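Ceramide very long chain fatty acid hydroxylase SCS7 (Saccharomyces cerevisiae, PDB 4ZR1) hydroxylates very long chain fatty acids of sphingolipids, probably at C-2 of the ceramide acyl chain, using oxygen and electrons from cytochrome b5. Local coordinates at residues 49-54 and 78-83; 63-68 and 166-171. One frame throughout, in Å; residues are numbered along the deposited sequence.

Contact 1: 49-54 and 78-83; sequences KKHKFL and IHRPRH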
ATOM      1  N   LYS A  49      -8.802 -21.331 -13.144  1.00 89.18           N
ATOM      2  CA  LYS A  49      -8.503 -22.729 -13.404  1.00 95.95           C
ATOM      3  C   LYS A  49      -7.018 -23.022 -13.215  1.00 94.20           C
ATOM      4  O   LYS A  49      -6.652 -24.076 -12.701  1.00101.81           O
ATOM      5  CB  LYS A  49      -8.941 -23.117 -14.816  1.00110.45           C
ATOM      6  CG  LYS A  49      -8.672 -24.569 -15.171  1.00125.11           C
ATOM      7  CD  LYS A  49      -9.428 -25.510 -14.244  1.00134.99           C
ATOM      8  CE  LYS A  49      -9.296 -26.962 -14.685  1.00140.61           C
ATOM      9  NZ  LYS A  49      -9.902 -27.912 -13.703  1.00137.43           N
ATOM     10  N   LYS A  50      -6.167 -22.084 -13.616  1.00 89.05           N
ATOM     11  CA  LYS A  50      -4.728 -22.313 -13.570  1.00 80.88           C
ATOM     12  C   LYS A  50      -4.168 -22.276 -12.148  1.00 88.21           C
ATOM     13  O   LYS A  50      -3.447 -23.180 -11.749  1.00 95.30           O
ATOM     14  CB  LYS A  50      -3.995 -21.296 -14.449  1.00 76.26           C
ATOM     15  CG  LYS A  50      -2.500 -21.567 -14.577  1.00 84.07           C
ATOM     16  CD  LYS A  50      -1.833 -20.682 -15.617  1.00 94.57           C
ATOM     17  CE  LYS A  50      -0.328 -20.927 -15.668  1.00109.98           C
ATOM     18  NZ  LYS A  50       0.362 -20.070 -16.682  1.00121.80           N
ATOM     19  N   HIS A  51      -4.507 -21.247 -11.378  1.00 82.81           N
ATOM     20  CA  HIS A  51      -3.883 -21.051 -10.068  1.00 80.62           C
ATOM     21  C   HIS A  51      -4.780 -21.475  -8.904  1.00 89.50           C
ATOM     22  O   HIS A  51      -4.316 -21.578  -7.764  1.00 90.63           O
ATOM     23  CB  HIS A  51      -3.464 -19.588  -9.902  1.00 85.40           C
ATOM     24  CG  HIS A  51      -2.536 -19.104 -10.975  1.00 93.82           C
ATOM     25  ND1 HIS A  51      -1.206 -19.469 -11.030  1.00 99.20           N
ATOM     26  CD2 HIS A  51      -2.745 -18.283 -12.031  1.00 92.60           C
ATOM     27  CE1 HIS A  51      -0.637 -18.896 -12.076  1.00 97.77           C
ATOM     28  NE2 HIS A  51      -1.548 -18.170 -12.700  1.00 97.72           N
ATOM     29  N   LYS A  52      -6.055 -21.727  -9.197  1.00 86.82           N
ATOM     30  CA  LYS A  52      -7.006 -22.228  -8.202  1.00 94.29           C
ATOM     31  C   LYS A  52      -7.078 -21.311  -6.982  1.00 98.62           C
ATOM     32  O   LYS A  52      -7.081 -21.770  -5.841  1.00111.10           O
ATOM     33  CB  LYS A  52      -6.635 -23.659  -7.780  1.00 98.99           C
ATOM     34  CG  LYS A  52      -6.891 -24.719  -8.853  1.00102.85           C
ATOM     35  CD  LYS A  52      -6.865 -26.134  -8.277  1.00114.72           C
ATOM     36  CE  LYS A  52      -8.251 -26.770  -8.281  1.00124.51           C
ATOM     37  NZ  LYS A  52      -8.351 -27.993  -7.427  1.00126.47           N
ATOM     38  N   PHE A  53      -7.143 -20.010  -7.233  1.00 96.66           N
ATOM     39  CA  PHE A  53      -7.092 -19.023  -6.159  1.00 92.57           C
ATOM     40  C   PHE A  53      -8.405 -18.244  -6.006  1.00 88.47           C
ATOM     41  O   PHE A  53      -9.328 -18.696  -5.345  1.00 86.97           O
ATOM     42  CB  PHE A  53      -5.930 -18.065  -6.409  1.00 88.78           C
ATOM     43  CG  PHE A  53      -5.699 -17.076  -5.301  1.00 82.75           C
ATOM     44  CD1 PHE A  53      -5.609 -17.495  -3.984  1.00 84.22           C
ATOM     45  CD2 PHE A  53      -5.524 -15.730  -5.585  1.00 78.95           C
ATOM     46  CE1 PHE A  53      -5.386 -16.581  -2.964  1.00 83.83           C
ATOM     47  CE2 PHE A  53      -5.296 -14.808  -4.568  1.00 74.69           C
ATOM     48  CZ  PHE A  53      -5.227 -15.234  -3.259  1.00 73.09           C
ATOM     49  N   LEU A  54      -8.476 -17.064  -6.607  1.00 82.35           N
ATOM     50  CA  LEU A  54      -9.699 -16.280  -6.584  1.00 72.10           C
ATOM     51  C   LEU A  54     -10.261 -16.118  -7.995  1.00 77.13           C
ATOM     52  O   LEU A  54      -9.519 -15.975  -8.971  1.00 80.63           O
ATOM     53  CB  LEU A  54      -9.452 -14.902  -5.961  1.00 73.02           C
ATOM     54  CG  LEU A  54      -9.032 -14.827  -4.490  1.00 77.25           C
ATOM     55  CD1 LEU A  54      -8.679 -13.396  -4.147  1.00 81.53           C
ATOM     56  CD2 LEU A  54     -10.113 -15.341  -3.546  1.00 81.85           C
ATOM     57  N   ILE A  78      -1.663 -13.903  -3.406  1.00 77.79           N
ATOM     58  CA  ILE A  78      -2.150 -12.522  -3.359  1.00 83.47           C
ATOM     59  C   ILE A  78      -1.107 -11.515  -3.859  1.00 89.33           C
ATOM     60  O   ILE A  78      -1.465 -10.430  -4.320  1.00 87.95           O
ATOM     61  CB  ILE A  78      -2.576 -12.123  -1.924  1.00 81.62           C
ATOM     62  CG1 ILE A  78      -3.536 -10.935  -1.948  1.00 70.72           C
ATOM     63  CG2 ILE A  78      -1.358 -11.797  -1.058  1.00 82.26           C
ATOM     64  CD1 ILE A  78      -4.873 -11.241  -2.568  1.00 67.45           C
ATOM     65  N   HIS A  79       0.176 -11.878  -3.770  1.00 91.20           N
ATOM     66  CA  HIS A  79       1.260 -10.998  -4.203  1.00 82.50           C
ATOM     67  C   HIS A  79       1.700 -11.293  -5.640  1.00 78.80           C
ATOM     68  O   HIS A  79       2.627 -10.675  -6.155  1.00 74.94           O
ATOM     69  CB  HIS A  79       2.464 -11.108  -3.261  1.00 80.15           C
ATOM     70  CG  HIS A  79       2.170 -10.697  -1.851  1.00 83.96           C
ATOM     71  ND1 HIS A  79       1.974 -11.607  -0.836  1.00 83.99           N
ATOM     72  CD2 HIS A  79       2.033  -9.472  -1.287  1.00 75.24           C
ATOM     73  CE1 HIS A  79       1.730 -10.965   0.292  1.00 77.61           C
ATOM     74  NE2 HIS A  79       1.754  -9.668   0.046  1.00 71.82           N
ATOM     75  N   ARG A  80       1.038 -12.239  -6.294  1.00 78.73           N
ATOM     76  CA  ARG A  80       1.281 -12.439  -7.714  1.00 80.61           C
ATOM     77  C   ARG A  80       0.181 -11.706  -8.467  1.00 83.95           C
ATOM     78  O   ARG A  80      -0.977 -12.111  -8.430  1.00 92.56           O
ATOM     79  CB  ARG A  80       1.340 -13.925  -8.047  1.00 84.55           C
ATOM     80  CG  ARG A  80       2.469 -14.628  -7.295  1.00 89.55           C
ATOM     81  CD  ARG A  80       2.542 -16.107  -7.594  1.00101.00           C
ATOM     82  NE  ARG A  80       2.784 -16.353  -9.008  1.00112.48           N
ATOM     83  CZ  ARG A  80       2.990 -17.557  -9.525  1.00117.88           C
ATOM     84  NH1 ARG A  80       3.198 -17.698 -10.829  1.00121.39           N
ATOM     85  NH2 ARG A  80       2.990 -18.619  -8.731  1.00114.65           N
ATOM     86  N   PRO A  81       0.543 -10.587  -9.118  1.00 80.56           N
ATOM     87  CA  PRO A  81      -0.452  -9.609  -9.575  1.00 76.45           C
ATOM     88  C   PRO A  81      -1.334 -10.061 -10.733  1.00 78.31           C
ATOM     89  O   PRO A  81      -0.921 -10.829 -11.597  1.00 83.96           O
ATOM     90  CB  PRO A  81       0.410  -8.406  -9.999  1.00 70.18           C
ATOM     91  CG  PRO A  81       1.762  -8.982 -10.288  1.00 72.04           C
ATOM     92  CD  PRO A  81       1.925 -10.112  -9.320  1.00 75.22           C
ATOM     93  N   ARG A  82      -2.565  -9.568 -10.731  1.00 74.57           N
ATOM     94  CA  ARG A  82      -3.452  -9.725 -11.866  1.00 74.79           C
ATOM     95  C   ARG A  82      -3.914  -8.334 -12.287  1.00 76.26           C
ATOM     96  O   ARG A  82      -3.518  -7.337 -11.685  1.00 90.21           O
ATOM     97  CB  ARG A  82      -4.650 -10.615 -11.519  1.00 82.37           C
ATOM     98  CG  ARG A  82      -4.440 -11.537 -10.329  1.00 82.45           C
ATOM     99  CD  ARG A  82      -3.596 -12.758 -10.658  1.00 84.98           C
ATOM    100  NE  ARG A  82      -3.303 -13.530  -9.453  1.00 87.23           N
ATOM    101  CZ  ARG A  82      -3.345 -14.855  -9.394  1.00 98.63           C
ATOM    102  NH1 ARG A  82      -3.071 -15.485  -8.261  1.00102.91           N
ATOM    103  NH2 ARG A  82      -3.673 -15.549 -10.472  1.00101.82           N
ATOM    104  N   HIS A  83      -4.745  -8.266 -13.319  1.00 73.44           N
ATOM    105  CA  HIS A  83      -5.329  -7.004 -13.751  1.00 72.11           C
ATOM    106  C   HIS A  83      -6.776  -7.228 -14.187  1.00 78.64           C
ATOM    107  O   HIS A  83      -7.051  -8.078 -15.036  1.00 84.17           O
ATOM    108  CB  HIS A  83      -4.502  -6.384 -14.889  1.00 74.24           C
ATOM    109  CG  HIS A  83      -4.909  -4.985 -15.238  1.00 83.68           C
ATOM    110  ND1 HIS A  83      -4.811  -3.935 -14.348  1.00 85.31           N
ATOM    111  CD2 HIS A  83      -5.433  -4.466 -16.374  1.00 85.31           C
ATOM    112  CE1 HIS A  83      -5.255  -2.832 -14.921  1.00 78.23           C
ATOM    113  NE2 HIS A  83      -5.633  -3.125 -16.152  1.00 82.43           N
TER

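Contact 2: 63-68 and 166-171; sequences QILRSD and AFATHF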
ATOM      1  N   GLN A  63     -15.321 -14.508  -1.018  1.00 75.15           N
ATOM      2  CA  GLN A  63     -14.568 -15.586  -1.616  1.00 70.56           C
ATOM      3  C   GLN A  63     -13.338 -15.913  -0.741  1.00 80.50           C
ATOM      4  O   GLN A  63     -12.878 -17.050  -0.691  1.00 87.17           O
ATOM      5  CB  GLN A  63     -14.175 -15.154  -3.024  1.00 62.15           C
ATOM      6  CG  GLN A  63     -14.100 -16.206  -4.054  1.00 62.68           C
ATOM      7  CD  GLN A  63     -13.658 -15.645  -5.384  1.00 76.55           C
ATOM      8  OE1 GLN A  63     -12.826 -16.234  -6.066  1.00 85.89           O
ATOM      9  NE2 GLN A  63     -14.221 -14.509  -5.769  1.00 58.46           N
ATOM     10  N   ILE A  64     -12.826 -14.896  -0.045  1.00 85.03           N
ATOM     11  CA  ILE A  64     -11.706 -15.041   0.887  1.00 81.68           C
ATOM     12  C   ILE A  64     -12.169 -15.482   2.271  1.00 78.79           C
ATOM     13  O   ILE A  64     -11.561 -16.365   2.884  1.00 77.27           O
ATOM     14  CB  ILE A  64     -10.927 -13.716   1.054  1.00 89.06           C
ATOM     15  CG1 ILE A  64     -10.307 -13.275  -0.262  1.00 91.77           C
ATOM     16  CG2 ILE A  64      -9.833 -13.851   2.105  1.00 90.15           C
ATOM     17  CD1 ILE A  64      -9.600 -11.943  -0.152  1.00 90.84           C
ATOM     18  N   LEU A  65     -13.228 -14.833   2.761  1.00 71.26           N
ATOM     19  CA  LEU A  65     -13.851 -15.179   4.038  1.00 79.89           C
ATOM     20  C   LEU A  65     -14.322 -16.640   4.117  1.00 88.57           C
ATOM     21  O   LEU A  65     -14.342 -17.230   5.196  1.00103.58           O
ATOM     22  CB  LEU A  65     -15.039 -14.253   4.314  1.00 71.31           C
ATOM     23  CG  LEU A  65     -14.708 -12.780   4.535  1.00 66.35           C
ATOM     24  CD1 LEU A  65     -15.970 -11.977   4.760  1.00 76.14           C
ATOM     25  CD2 LEU A  65     -13.783 -12.633   5.714  1.00 67.98           C
ATOM     26  N   ARG A  66     -14.701 -17.219   2.984  1.00 71.70           N
ATOM     27  CA  ARG A  66     -15.230 -18.572   2.972  1.00 70.38           C
ATOM     28  C   ARG A  66     -14.336 -19.501   2.163  1.00 79.07           C
ATOM     29  O   ARG A  66     -14.814 -20.283   1.345  1.00 93.98           O
ATOM     30  CB  ARG A  66     -16.661 -18.588   2.409  1.00 69.49           C
ATOM     31  CG  ARG A  66     -17.631 -17.651   3.126  1.00 94.66           C
ATOM     32  CD  ARG A  66     -19.027 -17.630   2.476  1.00112.28           C
ATOM     33  NE  ARG A  66     -18.988 -17.412   1.029  1.00123.71           N
ATOM     34  CZ  ARG A  66     -20.050 -17.110   0.283  1.00132.83           C
ATOM     35  NH1 ARG A  66     -21.245 -16.973   0.846  1.00135.92           N
ATOM     36  NH2 ARG A  66     -19.920 -16.934  -1.026  1.00134.28           N
ATOM     37  N   SER A  67     -13.033 -19.416   2.391  1.00 78.32           N
ATOM     38  CA  SER A  67     -12.084 -20.177   1.589  1.00 82.06           C
ATOM     39  C   SER A  67     -11.521 -21.364   2.354  1.00 86.53           C
ATOM     40  O   SER A  67     -11.717 -21.479   3.563  1.00 92.87           O
ATOM     41  CB  SER A  67     -10.941 -19.273   1.129  1.00 93.04           C
ATOM     42  OG  SER A  67     -10.103 -18.913   2.216  1.00 91.21           O
ATOM     43  N   ASP A  68     -10.824 -22.244   1.643  1.00 89.13           N
ATOM     44  CA  ASP A  68     -10.114 -23.357   2.269  1.00 97.39           C
ATOM     45  C   ASP A  68      -8.613 -23.152   2.068  1.00103.75           C
ATOM     46  O   ASP A  68      -7.839 -24.106   1.965  1.00113.19           O
ATOM     47  CB  ASP A  68     -10.579 -24.706   1.702  1.00104.01           C
ATOM     48  CG  ASP A  68     -10.325 -24.837   0.210  1.00118.47           C
ATOM     49  OD1 ASP A  68     -10.235 -23.800  -0.483  1.00126.89           O
ATOM     50  OD2 ASP A  68     -10.234 -25.983  -0.277  1.00123.38           O
ATOM     51  N   ALA A 166      -8.095 -13.102   9.078  1.00 80.85           N
ATOM     52  CA  ALA A 166      -6.773 -12.481   9.000  1.00 77.50           C
ATOM     53  C   ALA A 166      -6.409 -12.168   7.552  1.00 78.23           C
ATOM     54  O   ALA A 166      -5.907 -11.084   7.250  1.00 82.92           O
ATOM     55  CB  ALA A 166      -5.712 -13.382   9.634  1.00 80.79           C
ATOM     56  N   PHE A 167      -6.674 -13.115   6.657  1.00 79.78           N
ATOM     57  CA  PHE A 167      -6.398 -12.929   5.233  1.00 80.73           C
ATOM     58  C   PHE A 167      -7.230 -11.770   4.664  1.00 74.77           C
ATOM     59  O   PHE A 167      -6.785 -11.052   3.773  1.00 68.11           O
ATOM     60  CB  PHE A 167      -6.693 -14.209   4.436  1.00 88.18           C
ATOM     61  CG  PHE A 167      -6.015 -15.450   4.965  1.00 86.18           C
ATOM     62  CD1 PHE A 167      -4.843 -15.372   5.695  1.00 85.27           C
ATOM     63  CD2 PHE A 167      -6.559 -16.702   4.715  1.00 88.53           C
ATOM     64  CE1 PHE A 167      -4.230 -16.518   6.174  1.00 90.95           C
ATOM     65  CE2 PHE A 167      -5.950 -17.851   5.187  1.00 86.82           C
ATOM     66  CZ  PHE A 167      -4.784 -17.759   5.917  1.00 90.17           C
ATOM     67  N   ALA A 168      -8.449 -11.598   5.168  1.00 68.58           N
ATOM     68  CA  ALA A 168      -9.325 -10.552   4.651  1.00 69.85           C
ATOM     69  C   ALA A 168      -8.851  -9.182   5.135  1.00 73.34           C
ATOM     70  O   ALA A 168      -8.935  -8.185   4.406  1.00 82.13           O
ATOM     71  CB  ALA A 168     -10.783 -10.816   5.068  1.00 55.17           C
ATOM     72  N   THR A 169      -8.341  -9.149   6.364  1.00 70.52           N
ATOM     73  CA  THR A 169      -7.771  -7.937   6.947  1.00 73.91           C
ATOM     74  C   THR A 169      -6.518  -7.518   6.192  1.00 77.69           C
ATOM     75  O   THR A 169      -6.333  -6.346   5.862  1.00 74.56           O
ATOM     76  CB  THR A 169      -7.408  -8.140   8.429  1.00 70.34           C
ATOM     77  OG1 THR A 169      -8.554  -8.618   9.144  1.00 67.66           O
ATOM     78  CG2 THR A 169      -6.916  -6.828   9.051  1.00 61.88           C
ATOM     79  N   HIS A 170      -5.654  -8.493   5.936  1.00 79.78           N
ATOM     80  CA  HIS A 170      -4.444  -8.279   5.159  1.00 69.48           C
ATOM     81  C   HIS A 170      -4.790  -7.742   3.770  1.00 73.33           C
ATOM     82  O   HIS A 170      -4.266  -6.719   3.331  1.00 80.42           O
ATOM     83  CB  HIS A 170      -3.664  -9.586   5.050  1.00 69.04           C
ATOM     84  CG  HIS A 170      -2.411  -9.477   4.244  1.00 72.73           C
ATOM     85  ND1 HIS A 170      -2.403  -9.537   2.868  1.00 73.18           N
ATOM     86  CD2 HIS A 170      -1.121  -9.312   4.622  1.00 76.74           C
ATOM     87  CE1 HIS A 170      -1.163  -9.410   2.432  1.00 87.22           C
ATOM     88  NE2 HIS A 170      -0.365  -9.272   3.476  1.00 85.75           N
ATOM     89  N   PHE A 171      -5.686  -8.450   3.095  1.00 69.37           N
ATOM     90  CA  PHE A 171      -6.191  -8.061   1.782  1.00 71.38           C
ATOM     91  C   PHE A 171      -6.661  -6.608   1.755  1.00 69.45           C
ATOM     92  O   PHE A 171      -6.276  -5.848   0.873  1.00 62.32           O
ATOM     93  CB  PHE A 171      -7.330  -9.000   1.380  1.00 67.50           C
ATOM     94  CG  PHE A 171      -7.932  -8.704   0.044  1.00 67.11           C
ATOM     95  CD1 PHE A 171      -7.309  -9.126  -1.115  1.00 66.46           C
ATOM     96  CD2 PHE A 171      -9.147  -8.038  -0.053  1.00 69.08           C
ATOM     97  CE1 PHE A 171      -7.876  -8.866  -2.354  1.00 73.63           C
ATOM     98  CE2 PHE A 171      -9.720  -7.773  -1.287  1.00 64.58           C
ATOM     99  CZ  PHE A 171      -9.087  -8.192  -2.441  1.00 64.01           C
TER

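Contact 1: 49-54 and 78-83
Arg82 NH2 is held in a salt bridge by OD1 of Asp47, one turn back on helix 44-51, and lies 3.3 Å from CD2 of the His51 imidazole. The guanidinium stands almost perpendicular to that ring, the planes 87° apart. Arg82 NH1 reaches CD2 of Phe53 at 3.6 Å, and here the two planes are nearly parallel, 11° apart. Arginine suits this buried place because it has two terminal nitrogens, so that one can meet Asp47 and His51 while the other reaches Phe53.

Arg80 approaches the imidazole at His51 CE1, which lies over one face of its guanidinium, 4.2 Å from Arg80 NH1. Its own polar partners are Glu290 and the carbonyl of Thr26. A chi1 of -175° swings the Phe53 ring away from its own backbone N and across to Ile78, where Phe53 CZ is 4.1 Å from Ile78 CD1. Lys52, with positive phi, turns the chain out of helix 44-51 between the two rings. The end of helix 44-51 and the turn after it are thus packed onto the loop that follows helix 71-78, whose His79 ring meets the zinc ligands His155 and His178 of the histidine-rich metal site.

Contact 2: 63-68 and 166-171
This is a wholly apolar helix-to-helix contact, probably on the cytoplasmic side of the enzyme, where the end of helix 60-65 packs against the early turns of helix 164-179. No hydrogen bond crosses it, and the backbones come closest at Ile64 and Ala168, whose CA atoms are 6.3 Å apart. Such nearness fits a residue as small as alanine facing the other helix.

Ile64 uses both its branches. Its CD1 methyl sits over one face of the Phe171 ring, 3.8 Å from the centroid and 18° off the ring normal, a CH-pi contact that comes as near as 3.6 Å to Phe171 CG. With CG1 anti to the carbonyl carbon (chi1 -62°), the longer branch extends to that ring, while CG2 lies against the backbone of helix 164-179, 4.0 Å from Ala168 N and 3.9 Å from Phe167 CB. A beta-branched residue thus covers two neighbouring turns at once. Leu65 starts out pointing from the contact, yet its CD2 returns to touch Ala168 CB at 3.6 Å.

Shortened to an alanine, the side chain of Ile64 would probably no longer cover the Phe171 ring face, and a gap would open beside Phe167 CB.

Past the helix end, Ser67 N makes a weak bond to Ile64 O, and the Ser67 carbonyl accepts a hydrogen bond from Asn164. Phe167 stacks on Tyr74, whose hydroxyl is hydrogen-bonded to His170, so helix 71-78 joins the same packing. Ile64, Leu65, Phe167, Ala168 and Phe171 form an apolar helix-helix interface, laid against the helix that supplies zinc ligands His174, His177 and His178 to the dimetal centre of this fatty acid hydroxylase.

Overall arrangement
Both contacts are buried and lie on the same side of the chain's centre, their centres about 14 Å apart, yet their chemistry differs. Contact 1 sets arginines against aromatic rings and depends on acids beyond its segments to answer the charge; contact 2 is carbon against carbon, helix on helix. Their segments alternate along the chain, so the N-terminal region is folded back on itself at 49-54 with 78-83 and onto helix 164-179 at 63-68 with 166-171. The two meet directly: Ile78 CD1 packs 3.5 Å from Phe171 CD1, and Leu54 CD2 lies 3.9 Å from Ile64 CG1. Phe171 and Ile78 thus join the two contacts, with the side chain of Phe171 about 8 Å from those of the zinc ligands His174 and His178.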